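Local coordinates for putative NAD(P)H-flavin oxidoreductase (Streptococcus pyogenes serotype M1, PDB 2HAY), which binds flavin mononucleotide and probably uses NAD(P)H to reduce flavins, quinones or nitro compounds, at residues Trp54-Leu59 / Ile86-Glu91; Asp175-Ile180 / Glu192-Met197; Gln13-Phe18 / Met155-Ala160; Lys62-Glu67 / Ala182-Ile187. All blocks are in the same frame, centred on the assembly; numbering follows the deposited sequence. Where two conformers were deposited one is given.

Contact 1: Trp54-Leu59 / Ile86-Glu91; sequences WRFVVL and ILLIAE
Arg-55 and Ile-89 face each other as an antiparallel hydrogen-bonded pair: Arg-55 N gives its hydrogen to Ile-89 O at 2.9 Å, and Ile-89 N returns one to Arg-55 O at 2.8 Å. Two residues on, Val-57 and Leu-87 form the same double link, with Val-57 N to Leu-87 O the straighter bond (173° at the hydrogen). Between these pairs the strands also meet through a CA-H...O contact, Phe-56 CA to Leu-87 O at 3.5 Å. One sheet face carries Arg-55, Val-57, Leu-87 and Ile-89, where Val-57 CG1 lies 3.9 Å from Ile-89 CG1. On the other face Leu-88 comes to the edge of the Phe-56 ring, near its plane, Leu-88 CG being 3.9 Å from Phe-56 CD1. The indole of Trp-54, swung out by a chi1 of 54° that sets CG between the backbone N and carbonyl carbon, offers a face to Phe-56 CZ, offset toward the rim. Farther out, helix 137-162 packs on the Trp-54, Phe-56 and Leu-88 face, while Arg-55 NE forms a salt bridge to Glu-192. Residues Phe-56 to Leu-59 pair in parallel with a strand of the second subunit, carrying the sheet across the interface. Strand directions 159° apart and the alternating bridges define an antiparallel ladder in the central sheet of the nitroreductase alpha-beta fold, continued between subunits of the dimer.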
loop_
_atom_site.group_PDB
_atom_site.type_symbol
_atom_site.label_atom_id
_atom_site.label_comp_id
_atom_site.label_asym_id
_atom_site.label_seq_id
_atom_site.Cartn_x
_atom_site.Cartn_y
_atom_site.Cartn_z
ATOM N N TRP B 54 5.879 11.491 -2.801
ATOM C CA TRP B 54 5.959 10.411 -3.790
ATOM C C TRP B 54 5.910 11.004 -5.180
ATOM O O TRP B 54 5.456 12.164 -5.359
ATOM C CB TRP B 54 4.801 9.408 -3.601
ATOM C CG TRP B 54 3.375 10.009 -3.601
ATOM C CD1 TRP B 54 2.961 11.182 -4.213
ATOM C CD2 TRP B 54 2.201 9.441 -3.001
ATOM N NE1 TRP B 54 1.617 11.359 -4.031
ATOM C CE2 TRP B 54 1.121 10.318 -3.287
ATOM C CE3 TRP B 54 1.953 8.272 -2.254
ATOM C CZ2 TRP B 54 -0.182 10.076 -2.846
ATOM C CZ3 TRP B 54 0.649 8.029 -1.809
ATOM C CH2 TRP B 54 -0.409 8.925 -2.122
ATOM N N ARG B 55 6.395 10.232 -6.153
ATOM C CA ARG B 55 6.250 10.569 -7.554
ATOM C C ARG B 55 5.995 9.304 -8.312
ATOM O O ARG B 55 6.468 8.231 -7.915
ATOM C CB ARG B 55 7.506 11.259 -8.134
ATOM C CG ARG B 55 7.876 12.558 -7.428
ATOM C CD ARG B 55 8.800 13.456 -8.238
ATOM N NE ARG B 55 10.121 12.879 -8.350
ATOM C CZ ARG B 55 10.630 12.336 -9.458
ATOM N NH1 ARG B 55 11.882 11.859 -9.441
ATOM N NH2 ARG B 55 9.927 12.302 -10.589
ATOM N N PHE B 56 5.274 9.439 -9.419
ATOM C CA PHE B 56 4.982 8.298 -10.242
ATOM C C PHE B 56 5.491 8.598 -11.626
ATOM O O PHE B 56 5.061 9.571 -12.253
ATOM C CB PHE B 56 3.486 8.010 -10.191
ATOM C CG PHE B 56 2.998 7.849 -8.787
ATOM C CD1 PHE B 56 3.193 6.648 -8.108
ATOM C CD2 PHE B 56 2.431 8.924 -8.108
ATOM C CE1 PHE B 56 2.800 6.522 -6.766
ATOM C CE2 PHE B 56 2.037 8.793 -6.787
ATOM C CZ PHE B 56 2.219 7.578 -6.120
ATOM N N VAL B 57 6.467 7.816 -12.072
ATOM C CA VAL B 57 7.074 8.121 -13.364
ATOM C C VAL B 57 6.889 7.050 -14.423
ATOM O O VAL B 57 7.177 5.876 -14.204
ATOM C CB VAL B 57 8.518 8.766 -13.314
ATOM C CG1 VAL B 57 9.050 9.002 -11.883
ATOM C CG2 VAL B 57 9.541 8.124 -14.351
ATOM N N VAL B 58 6.357 7.493 -15.558
ATOM C CA VAL B 58 6.177 6.614 -16.697
ATOM C C VAL B 58 7.505 6.487 -17.409
ATOM O O VAL B 58 7.998 7.449 -18.006
ATOM C CB VAL B 58 5.041 7.092 -17.615
ATOM C CG1 VAL B 58 4.865 6.141 -18.779
ATOM C CG2 VAL B 58 3.720 7.207 -16.805
ATOM N N LEU B 59 8.094 5.303 -17.304
ATOM C CA LEU B 59 9.399 5.040 -17.900
ATOM C C LEU B 59 9.198 4.450 -19.300
ATOM O O LEU B 59 9.027 3.245 -19.452
ATOM C CB LEU B 59 10.242 4.087 -17.034
ATOM C CG LEU B 59 11.666 3.840 -17.565
ATOM C CD1 LEU B 59 12.440 5.138 -17.715
ATOM C CD2 LEU B 59 12.429 2.879 -16.672
ATOM N N ILE B 86 5.862 1.815 -14.809
ATOM C CA ILE B 86 5.782 2.960 -13.890
ATOM C C ILE B 86 6.697 2.775 -12.698
ATOM O O ILE B 86 6.661 1.736 -12.045
ATOM C CB ILE B 86 4.335 3.194 -13.386
ATOM C CG1 ILE B 86 3.451 3.678 -14.556
ATOM C CG2 ILE B 86 4.311 4.175 -12.222
ATOM C CD1 ILE B 86 1.981 3.870 -14.187
ATOM N N LEU B 87 7.507 3.793 -12.416
ATOM C CA LEU B 87 8.379 3.795 -11.249
ATOM C C LEU B 87 7.704 4.541 -10.128
ATOM O O LEU B 87 7.291 5.678 -10.324
ATOM C CB LEU B 87 9.733 4.482 -11.573
ATOM C CG LEU B 87 10.423 4.068 -12.868
ATOM C CD1 LEU B 87 11.693 4.903 -13.047
ATOM C CD2 LEU B 87 10.752 2.575 -12.868
ATOM N N LEU B 88 7.607 3.900 -8.961
ATOM C CA LEU B 88 7.016 4.532 -7.761
ATOM C C LEU B 88 8.173 5.024 -6.910
ATOM O O LEU B 88 9.023 4.239 -6.479
ATOM C CB LEU B 88 6.131 3.551 -6.984
ATOM C CG LEU B 88 4.851 3.093 -7.678
ATOM C CD1 LEU B 88 5.114 1.986 -8.747
ATOM C CD2 LEU B 88 3.862 2.630 -6.635
ATOM N N ILE B 89 8.247 6.342 -6.743
ATOM C CA ILE B 89 9.379 6.999 -6.075
ATOM C C ILE B 89 8.905 7.574 -4.746
ATOM O O ILE B 89 7.834 8.221 -4.697
ATOM C CB ILE B 89 9.964 8.154 -6.965
ATOM C CG1 ILE B 89 10.242 7.716 -8.411
ATOM C CG2 ILE B 89 11.193 8.844 -6.308
ATOM C CD1 ILE B 89 11.099 6.476 -8.579
ATOM N N ALA B 90 9.657 7.325 -3.666
ATOM C CA ALA B 90 9.323 7.929 -2.359
ATOM C C ALA B 90 10.367 8.963 -1.869
ATOM O O ALA B 90 11.572 8.814 -2.137
ATOM C CB ALA B 90 9.107 6.855 -1.319
ATOM N N GLU B 91 9.904 9.982 -1.131
ATOM C CA GLU B 91 10.785 11.036 -0.576
ATOM C C GLU B 91 11.636 10.530 0.597
ATOM O O GLU B 91 11.138 9.775 1.437
ATOM C CB GLU B 91 9.947 12.192 -0.052
ATOM C CG GLU B 91 9.862 13.362 -0.959
ATOM C CD GLU B 91 8.804 14.411 -0.537
ATOM O OE1 GLU B 91 8.552 14.586 0.675
ATOM O OE2 GLU B 91 8.222 15.071 -1.442
#

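Contact 2: Asp175-Ile180 / Glu192-Met197; sequences DKVNHI and EGIASM
This is a buried helix-on-sheet contact of the nitroreductase fold, in which Val-177 and Asn-178 of helix 174-183 rest against Gly-193, Ile-194 and Met-197 of strand 192-201. The segment axes approach to 8.2 Å with their directions 125° apart, so the helix runs askew over the strand. Within the strand, Ala-195 and Ser-196 both face Leu-88 of strand 84-91, a classic beta bulge. Ile-194 and Met-197, flanking that bulge, both send CB toward the helix. The apolar half of the contact centres on Val-177: its CG1 meets the selenomethionine methyl Met-197 CE tip to tip at 3.6 Å and lies 4.2 Å from Ile-194 CD1. Met-197 spans the gap because its chain is extended beyond CG. Outside the two segments, Met-197 also packs on Phe-85 and Ile-68, and its side chain lies about 8 Å from the bound flavin mononucleotide. The polar half belongs to Asn-178, whose amide serves both ends of one strand residue. A water accepts from Asn-178 ND2 at 2.8 Å and donates to Ile-194 O at 2.7 Å, bridging the amide to the carbonyl. Directly, Ile-194 N donates to Asn-178 OD1 at 3.0 Å, nearly straight at 172°, in the amide carbonyl plane and on a lone pair of OD1.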
loop_
_atom_site.group_PDB
_atom_site.type_symbol
_atom_site.label_atom_id
_atom_site.label_comp_id
_atom_site.label_asym_id
_atom_site.label_seq_id
_atom_site.Cartn_x
_atom_site.Cartn_y
_atom_site.Cartn_z
ATOM N N ASP B 175 19.722 -0.400 -4.788
ATOM C CA ASP B 175 20.856 0.517 -4.882
ATOM C C ASP B 175 21.310 0.716 -6.336
ATOM O O ASP B 175 21.489 1.858 -6.797
ATOM C CB ASP B 175 22.015 0.001 -4.012
ATOM C CG ASP B 175 23.291 0.823 -4.152
ATOM O OD1 ASP B 175 23.420 1.820 -3.428
ATOM O OD2 ASP B 175 24.178 0.426 -4.952
ATOM N N LYS B 176 21.501 -0.394 -7.049
ATOM C CA LYS B 176 21.899 -0.352 -8.436
ATOM C C LYS B 176 20.900 0.384 -9.344
ATOM O O LYS B 176 21.302 1.160 -10.196
ATOM C CB LYS B 176 22.160 -1.768 -8.959
ATOM C CG LYS B 176 23.421 -2.380 -8.365
ATOM C CD LYS B 176 23.681 -3.790 -8.893
ATOM C CE LYS B 176 24.788 -4.539 -8.082
ATOM N NZ LYS B 176 24.579 -6.049 -8.220
ATOM N N VAL B 177 19.604 0.150 -9.138
ATOM C CA VAL B 177 18.556 0.786 -9.948
ATOM C C VAL B 177 18.450 2.264 -9.628
ATOM O O VAL B 177 18.322 3.091 -10.543
ATOM C CB VAL B 177 17.200 0.047 -9.792
ATOM C CG1 VAL B 177 16.079 0.839 -10.420
ATOM C CG2 VAL B 177 17.304 -1.328 -10.457
ATOM N N ASN B 178 18.515 2.591 -8.333
ATOM C CA ASN B 178 18.676 3.970 -7.886
ATOM C C ASN B 178 19.858 4.664 -8.548
ATOM O O ASN B 178 19.756 5.806 -8.963
ATOM C CB ASN B 178 18.817 4.048 -6.363
ATOM C CG ASN B 178 17.455 4.095 -5.643
ATOM O OD1 ASN B 178 16.483 4.593 -6.184
ATOM N ND2 ASN B 178 17.409 3.602 -4.404
ATOM N N HIS B 179 20.983 3.975 -8.647
ATOM C CA HIS B 179 22.110 4.611 -9.280
ATOM C C HIS B 179 21.948 4.788 -10.776
ATOM O O HIS B 179 22.449 5.772 -11.325
ATOM C CB HIS B 179 23.435 3.966 -8.866
ATOM C CG HIS B 179 23.824 4.330 -7.466
ATOM N ND1 HIS B 179 23.260 3.729 -6.361
ATOM C CD2 HIS B 179 24.670 5.273 -6.990
ATOM C CE1 HIS B 179 23.749 4.274 -5.265
ATOM N NE2 HIS B 179 24.618 5.202 -5.619
ATOM N N ILE B 180 21.221 3.883 -11.426
ATOM C CA ILE B 180 20.956 4.028 -12.859
ATOM C C ILE B 180 20.027 5.211 -13.067
ATOM O O ILE B 180 20.240 6.007 -13.969
ATOM C CB ILE B 180 20.375 2.726 -13.479
ATOM C CG1 ILE B 180 21.455 1.645 -13.558
ATOM C CG2 ILE B 180 19.752 2.964 -14.881
ATOM C CD1 ILE B 180 20.858 0.227 -13.597
ATOM N N GLU B 192 15.306 11.352 -2.684
ATOM C CA GLU B 192 14.308 10.341 -3.046
ATOM C C GLU B 192 14.960 9.028 -3.493
ATOM O O GLU B 192 16.165 8.973 -3.809
ATOM C CB GLU B 192 13.341 10.856 -4.130
ATOM C CG GLU B 192 13.928 11.032 -5.527
ATOM C CD GLU B 192 13.162 12.023 -6.419
ATOM O OE1 GLU B 192 11.951 12.335 -6.176
ATOM O OE2 GLU B 192 13.796 12.520 -7.373
ATOM N N GLY B 193 14.157 7.969 -3.457
ATOM C CA GLY B 193 14.589 6.626 -3.837
ATOM C C GLY B 193 13.399 5.832 -4.377
ATOM O O GLY B 193 12.234 6.105 -4.062
ATOM N N ILE B 194 13.685 4.864 -5.220
ATOM C CA ILE B 194 12.625 4.047 -5.758
ATOM C C ILE B 194 12.017 3.161 -4.647
ATOM O O ILE B 194 12.747 2.651 -3.790
ATOM C CB ILE B 194 13.131 3.217 -6.994
ATOM C CG1 ILE B 194 11.937 2.590 -7.742
ATOM C CG2 ILE B 194 14.229 2.186 -6.599
ATOM C CD1 ILE B 194 12.282 2.108 -9.155
ATOM N N ALA B 195 10.687 3.015 -4.672
ATOM C CA ALA B 195 9.948 2.161 -3.753
ATOM C C ALA B 195 9.611 0.820 -4.422
ATOM O O ALA B 195 9.750 -0.266 -3.816
ATOM C CB ALA B 195 8.674 2.880 -3.291
ATOM N N SER B 196 9.171 0.903 -5.671
ATOM C CA SER B 196 8.791 -0.278 -6.437
ATOM C C SER B 196 8.589 0.090 -7.928
ATOM O O SER B 196 8.729 1.257 -8.322
ATOM C CB SER B 196 7.505 -0.894 -5.830
ATOM O OG SER B 196 6.415 -0.024 -6.017
HETATM N N MSE B 197 8.265 -0.904 -8.743
HETATM C CA MSE B 197 7.882 -0.673 -10.129
HETATM C C MSE B 197 6.538 -1.355 -10.393
HETATM O O MSE B 197 6.153 -2.281 -9.678
HETATM C CB MSE B 197 8.934 -1.262 -11.080
HETATM C CG MSE B 197 10.367 -0.810 -10.867
HETATM SE SE MSE B 197 11.613 -1.942 -11.939
HETATM C CE MSE B 197 13.276 -1.281 -11.264
HETATM O O HOH W 1 15.245 3.006 -2.736
#

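Contact 3: Gln13-Phe18 / Met155-Ala160; sequences QQALHF and MMMTAA
Segments 13-18 and 155-160 are helical, their axes 9.3 Å apart at closest approach and their directions 110° apart, with Ala-15 CA and Ala-160 CA only 5.2 Å from each other. Such a close backbone approach is possible because alanines meet at the crossing: Ala-15 CB touches Ala-160 CB at 4.0 Å, and the same Ala-160 CB lies 3.8 Å from Ala-15 O. Beside them lies the selenomethionine Met-157. In one of its two deposited conformers SE is 4.0 Å from Ala-15 CB and bends at chi2 and chi3 turn the methyl toward Leu-16, so both details are doubtful. In the nitroreductase fold this crossing packs the N-terminal helix 6-18 against the long helix 137-162, just ahead of the flavin mononucleotide-binding Arg-19, whose side chain comes within about 4 Å of that of Ala-160. At the more open margin, Phe-18 has CG opposite its backbone N (chi1 179°), and its CD1 reaches 3.9 Å from Ala-160 O, with the oxygen oblique to the ring. The backbone O of Phe-18 accepts a hydrogen bond from Arg-203 NH2. Across the dimer interface, Gln-13 and His-17 pack on Leu-37 and Leu-44 of the second subunit.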
loop_
_atom_site.group_PDB
_atom_site.type_symbol
_atom_site.label_atom_id
_atom_site.label_comp_id
_atom_site.label_asym_id
_atom_site.label_seq_id
_atom_site.Cartn_x
_atom_site.Cartn_y
_atom_site.Cartn_z
ATOM N N GLN B 13 -16.227 -7.820 -8.162
ATOM C CA GLN B 13 -15.838 -9.213 -8.067
ATOM C C GLN B 13 -15.134 -9.680 -9.349
ATOM O O GLN B 13 -14.189 -10.472 -9.282
ATOM C CB GLN B 13 -17.051 -10.059 -7.718
ATOM C CG GLN B 13 -16.721 -11.411 -7.057
ATOM C CD GLN B 13 -16.290 -11.311 -5.590
ATOM O OE1 GLN B 13 -15.117 -11.560 -5.252
ATOM N NE2 GLN B 13 -17.246 -10.973 -4.704
ATOM N N GLN B 14 -15.553 -9.172 -10.513
ATOM C CA GLN B 14 -14.842 -9.517 -11.765
ATOM C C GLN B 14 -13.405 -9.029 -11.763
ATOM O O GLN B 14 -12.495 -9.768 -12.171
ATOM C CB GLN B 14 -15.562 -9.004 -13.016
ATOM C CG GLN B 14 -16.929 -9.617 -13.207
ATOM C CD GLN B 14 -16.894 -10.932 -13.954
ATOM O OE1 GLN B 14 -16.919 -10.957 -15.184
ATOM N NE2 GLN B 14 -16.883 -12.034 -13.215
ATOM N N ALA B 15 -13.211 -7.808 -11.282
ATOM C CA ALA B 15 -11.887 -7.184 -11.252
ATOM C C ALA B 15 -10.923 -7.862 -10.268
ATOM O O ALA B 15 -9.754 -8.050 -10.582
ATOM C CB ALA B 15 -11.985 -5.708 -10.960
ATOM N N LEU B 16 -11.435 -8.252 -9.106
ATOM C CA LEU B 16 -10.633 -8.962 -8.097
ATOM C C LEU B 16 -10.141 -10.309 -8.613
ATOM O O LEU B 16 -9.020 -10.698 -8.335
ATOM C CB LEU B 16 -11.434 -9.165 -6.801
ATOM C CG LEU B 16 -11.794 -7.914 -6.008
ATOM C CD1 LEU B 16 -12.638 -8.298 -4.804
ATOM C CD2 LEU B 16 -10.533 -7.230 -5.599
ATOM N N HIS B 17 -10.974 -11.016 -9.368
ATOM C CA HIS B 17 -10.561 -12.294 -9.895
ATOM C C HIS B 17 -9.810 -12.208 -11.229
ATOM O O HIS B 17 -9.011 -13.088 -11.536
ATOM C CB HIS B 17 -11.733 -13.266 -9.895
ATOM C CG HIS B 17 -12.188 -13.630 -8.508
ATOM N ND1 HIS B 17 -11.811 -14.800 -7.878
ATOM C CD2 HIS B 17 -12.957 -12.956 -7.614
ATOM C CE1 HIS B 17 -12.345 -14.841 -6.668
ATOM N NE2 HIS B 17 -13.042 -13.731 -6.483
ATOM N N PHE B 18 -10.026 -11.129 -11.985
ATOM C CA PHE B 18 -9.232 -10.818 -13.184
ATOM C C PHE B 18 -7.751 -10.531 -12.877
ATOM O O PHE B 18 -6.855 -11.092 -13.541
ATOM C CB PHE B 18 -9.832 -9.644 -13.970
ATOM C CG PHE B 18 -9.036 -9.258 -15.203
ATOM C CD1 PHE B 18 -8.281 -8.095 -15.218
ATOM C CD2 PHE B 18 -9.043 -10.070 -16.348
ATOM C CE1 PHE B 18 -7.556 -7.725 -16.334
ATOM C CE2 PHE B 18 -8.306 -9.708 -17.483
ATOM C CZ PHE B 18 -7.562 -8.539 -17.477
HETATM N N MSE B 155 -3.782 2.057 -8.361
HETATM C CA MSE B 155 -3.443 1.898 -9.779
HETATM C C MSE B 155 -3.856 0.540 -10.344
HETATM O O MSE B 155 -4.451 0.472 -11.408
HETATM C CB MSE B 155 -1.953 2.147 -10.013
HETATM C CG MSE B 155 -1.626 3.621 -9.962
HETATM SE SE MSE B 155 0.116 4.011 -10.709
HETATM C CE MSE B 155 1.230 3.370 -9.278
HETATM N N MSE B 156 -3.511 -0.524 -9.627
HETATM C CA MSE B 156 -3.807 -1.891 -10.036
HETATM C C MSE B 156 -5.291 -2.215 -10.082
HETATM O O MSE B 156 -5.705 -2.959 -10.960
HETATM C CB MSE B 156 -3.105 -2.892 -9.133
HETATM C CG MSE B 156 -1.574 -2.937 -9.357
HETATM SE SE MSE B 156 -0.828 -4.469 -8.428
HETATM C CE MSE B 156 -1.155 -3.845 -6.629
HETATM N N MSE B 157 -6.074 -1.675 -9.144
HETATM C CA MSE B 157 -7.537 -1.838 -9.162
HETATM C C MSE B 157 -8.176 -1.090 -10.334
HETATM O O MSE B 157 -9.039 -1.636 -11.042
HETATM C CB MSE B 157 -8.183 -1.400 -7.835
HETATM C CG MSE B 157 -9.710 -1.583 -7.809
HETATM SE SE MSE B 157 -10.254 -3.443 -8.108
HETATM C CE MSE B 157 -9.807 -4.076 -6.327
ATOM N N THR B 158 -7.751 0.154 -10.524
ATOM C CA THR B 158 -8.151 0.953 -11.678
ATOM C C THR B 158 -7.804 0.231 -12.987
ATOM O O THR B 158 -8.676 0.048 -13.805
ATOM C CB THR B 158 -7.506 2.354 -11.614
ATOM O OG1 THR B 158 -7.883 2.964 -10.375
ATOM C CG2 THR B 158 -7.985 3.249 -12.781
ATOM N N ALA B 159 -6.550 -0.220 -13.155
ATOM C CA ALA B 159 -6.186 -1.067 -14.293
ATOM C C ALA B 159 -7.105 -2.287 -14.448
ATOM O O ALA B 159 -7.572 -2.563 -15.531
ATOM C CB ALA B 159 -4.703 -1.508 -14.207
ATOM N N ALA B 160 -7.379 -2.996 -13.354
ATOM C CA ALA B 160 -8.178 -4.208 -13.413
ATOM C C ALA B 160 -9.602 -3.932 -13.921
ATOM O O ALA B 160 -10.093 -4.651 -14.776
ATOM C CB ALA B 160 -8.215 -4.890 -12.058
#

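Contact 4: Lys62-Glu67 / Ala182-Ile187; sequences KPIKEE and AKHNVI
Ile-64 of helix 62-68 lies over one face of the His-184 imidazole, beside the Schellman motif that ends helix 174-183. Asn-185, with its positive phi, is the C-prime residue of that motif, in which Val-186 N bonds to Leu-181 O and Asn-185 N to Ala-182 O. The close-packed part is a CH-pi contact: Ile-64 CG1 sits 3.8 Å from the centroid of the His-184 ring and 7° off its normal, over the centre. Ile-64 CD1 lies against the ring as well, 3.7 Å from His-184 CG, and also meets Val-186 CG2 at 4.2 Å; Ile-64 and Val-186 both pack on Val-223 of the second subunit. Toward solvent the contact becomes polar, carried by the long side chain of Glu-67, with an exposed lysine at its margin. With CG opposite the backbone N (chi1 -157°) and an extended chain beyond, this glutamate brings its carboxylate to two donors. One oxygen, Glu-67 OE2, receives Lys-183 NZ at 2.8 Å through its syn lone pair, in a salt bridge. The other carboxylate oxygen binds the edge of the histidine, which probably favours protonation of the imidazole. There His-184 NE2 donates to Glu-67 OE1 at 3.0 Å, with the ring and carboxylate planes 81° apart.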
loop_
_atom_site.group_PDB
_atom_site.type_symbol
_atom_site.label_atom_id
_atom_site.label_comp_id
_atom_site.label_asym_id
_atom_site.label_seq_id
_atom_site.Cartn_x
_atom_site.Cartn_y
_atom_site.Cartn_z
ATOM N N LYS B 62 13.551 3.286 -23.626
ATOM C CA LYS B 62 14.006 1.893 -23.828
ATOM C C LYS B 62 15.450 1.641 -23.352
ATOM O O LYS B 62 15.702 0.643 -22.679
ATOM C CB LYS B 62 13.756 1.400 -25.262
ATOM C CG LYS B 62 12.261 1.247 -25.565
ATOM C CD LYS B 62 11.984 0.465 -26.853
ATOM C CE LYS B 62 10.527 0.584 -27.257
ATOM N NZ LYS B 62 9.603 -0.152 -26.335
ATOM N N PRO B 63 16.401 2.536 -23.686
ATOM C CA PRO B 63 17.752 2.373 -23.123
ATOM C C PRO B 63 17.812 2.209 -21.593
ATOM O O PRO B 63 18.593 1.386 -21.093
ATOM C CB PRO B 63 18.456 3.650 -23.571
ATOM C CG PRO B 63 17.785 3.957 -24.909
ATOM C CD PRO B 63 16.344 3.677 -24.626
ATOM N N ILE B 64 16.989 2.969 -20.861
ATOM C CA ILE B 64 17.022 2.941 -19.400
ATOM C C ILE B 64 16.451 1.616 -18.909
ATOM O O ILE B 64 17.029 0.990 -18.014
ATOM C CB ILE B 64 16.352 4.179 -18.756
ATOM C CG1 ILE B 64 17.204 5.416 -19.047
ATOM C CG2 ILE B 64 16.236 4.003 -17.243
ATOM C CD1 ILE B 64 16.554 6.736 -18.751
ATOM N N LYS B 65 15.361 1.168 -19.539
ATOM C CA LYS B 65 14.830 -0.172 -19.296
ATOM C C LYS B 65 15.899 -1.269 -19.514
ATOM O O LYS B 65 16.053 -2.162 -18.660
ATOM C CB LYS B 65 13.602 -0.447 -20.163
ATOM C CG LYS B 65 12.410 0.433 -19.868
ATOM C CD LYS B 65 11.128 -0.287 -20.215
ATOM C CE LYS B 65 10.071 0.676 -20.628
ATOM N NZ LYS B 65 10.329 1.082 -22.022
ATOM N N GLU B 66 16.626 -1.178 -20.632
ATOM C CA GLU B 66 17.685 -2.130 -20.982
ATOM C C GLU B 66 18.797 -2.170 -19.915
ATOM O O GLU B 66 19.276 -3.244 -19.543
ATOM C CB GLU B 66 18.259 -1.826 -22.389
ATOM C CG GLU B 66 17.301 -2.130 -23.588
ATOM C CD GLU B 66 17.799 -1.620 -24.966
ATOM O OE1 GLU B 66 19.005 -1.312 -25.137
ATOM O OE2 GLU B 66 16.969 -1.535 -25.906
ATOM N N GLU B 67 19.185 -1.000 -19.417
ATOM C CA GLU B 67 20.155 -0.877 -18.329
ATOM C C GLU B 67 19.685 -1.431 -16.978
ATOM O O GLU B 67 20.481 -1.982 -16.227
ATOM C CB GLU B 67 20.580 0.574 -18.175
ATOM C CG GLU B 67 21.905 0.729 -17.521
ATOM C CD GLU B 67 22.443 2.158 -17.596
ATOM O OE1 GLU B 67 21.854 3.001 -18.323
ATOM O OE2 GLU B 67 23.462 2.411 -16.911
ATOM N N ALA B 182 19.458 7.856 -10.979
ATOM C CA ALA B 182 20.182 9.107 -10.706
ATOM C C ALA B 182 21.130 9.474 -11.854
ATOM O O ALA B 182 21.212 10.633 -12.250
ATOM C CB ALA B 182 20.927 9.020 -9.396
ATOM N N LYS B 183 21.819 8.473 -12.400
ATOM C CA LYS B 183 22.773 8.691 -13.481
ATOM C C LYS B 183 22.052 9.350 -14.677
ATOM O O LYS B 183 22.586 10.254 -15.314
ATOM C CB LYS B 183 23.430 7.360 -13.859
ATOM C CG LYS B 183 24.381 7.417 -15.049
ATOM C CD LYS B 183 24.087 6.292 -16.040
ATOM C CE LYS B 183 24.817 5.015 -15.714
ATOM N NZ LYS B 183 25.332 4.429 -16.988
ATOM N N HIS B 184 20.807 8.943 -14.925
ATOM C CA HIS B 184 20.025 9.547 -16.001
ATOM C C HIS B 184 19.187 10.775 -15.603
ATOM O O HIS B 184 18.383 11.245 -16.400
ATOM C CB HIS B 184 19.164 8.488 -16.705
ATOM C CG HIS B 184 19.959 7.530 -17.533
ATOM N ND1 HIS B 184 20.261 7.762 -18.856
ATOM C CD2 HIS B 184 20.525 6.342 -17.223
ATOM C CE1 HIS B 184 20.972 6.752 -19.328
ATOM N NE2 HIS B 184 21.154 5.880 -18.353
ATOM N N ASN B 185 19.391 11.295 -14.394
ATOM C CA ASN B 185 18.613 12.439 -13.888
ATOM C C ASN B 185 17.119 12.146 -13.793
ATOM O O ASN B 185 16.299 13.042 -14.000
ATOM C CB ASN B 185 18.823 13.702 -14.754
ATOM C CG ASN B 185 20.185 14.363 -14.539
ATOM O OD1 ASN B 185 20.820 14.219 -13.486
ATOM N ND2 ASN B 185 20.621 15.129 -15.530
ATOM N N VAL B 186 16.765 10.892 -13.520
ATOM C CA VAL B 186 15.361 10.514 -13.379
ATOM C C VAL B 186 14.918 10.838 -11.940
ATOM O O VAL B 186 13.790 11.286 -11.696
ATOM C CB VAL B 186 15.107 9.029 -13.775
ATOM C CG1 VAL B 186 13.632 8.633 -13.569
ATOM C CG2 VAL B 186 15.480 8.797 -15.236
ATOM N N ILE B 187 15.835 10.632 -10.998
ATOM C CA ILE B 187 15.593 10.952 -9.605
ATOM C C ILE B 187 16.751 11.768 -9.060
ATOM O O ILE B 187 17.847 11.780 -9.633
ATOM C CB ILE B 187 15.379 9.686 -8.732
ATOM C CG1 ILE B 187 16.640 8.822 -8.656
ATOM C CG2 ILE B 187 14.148 8.880 -9.189
ATOM C CD1 ILE B 187 16.549 7.714 -7.635
#

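Contacts 1 and 2 meet in one sheet, their centres 10 Å apart: Ala-90 N lies 2.9 Å from Gly-193 O and Leu-88 O 2.7 Å from Ala-195 N, both probable hydrogen bonds. Contact 4 shares helix 174-183 with contact 2 and reaches contact 1 through Arg-55 NH1, 3.0 Å from Val-186 O. Ile-187 packs between these groups, against Ile-89, Arg-55 and Asn-178. Contact 3 lies farther away, its centre 21 Å from that of contact 1, yet Met-155 CE touches Leu-88 CD2 at 3.8 Å. Bound flavin mononucleotide is about 7 Å from the Trp-54 side chain and about 10 Å from that of Leu-16, whereas contact 4 lies away from the residues that bind the flavin.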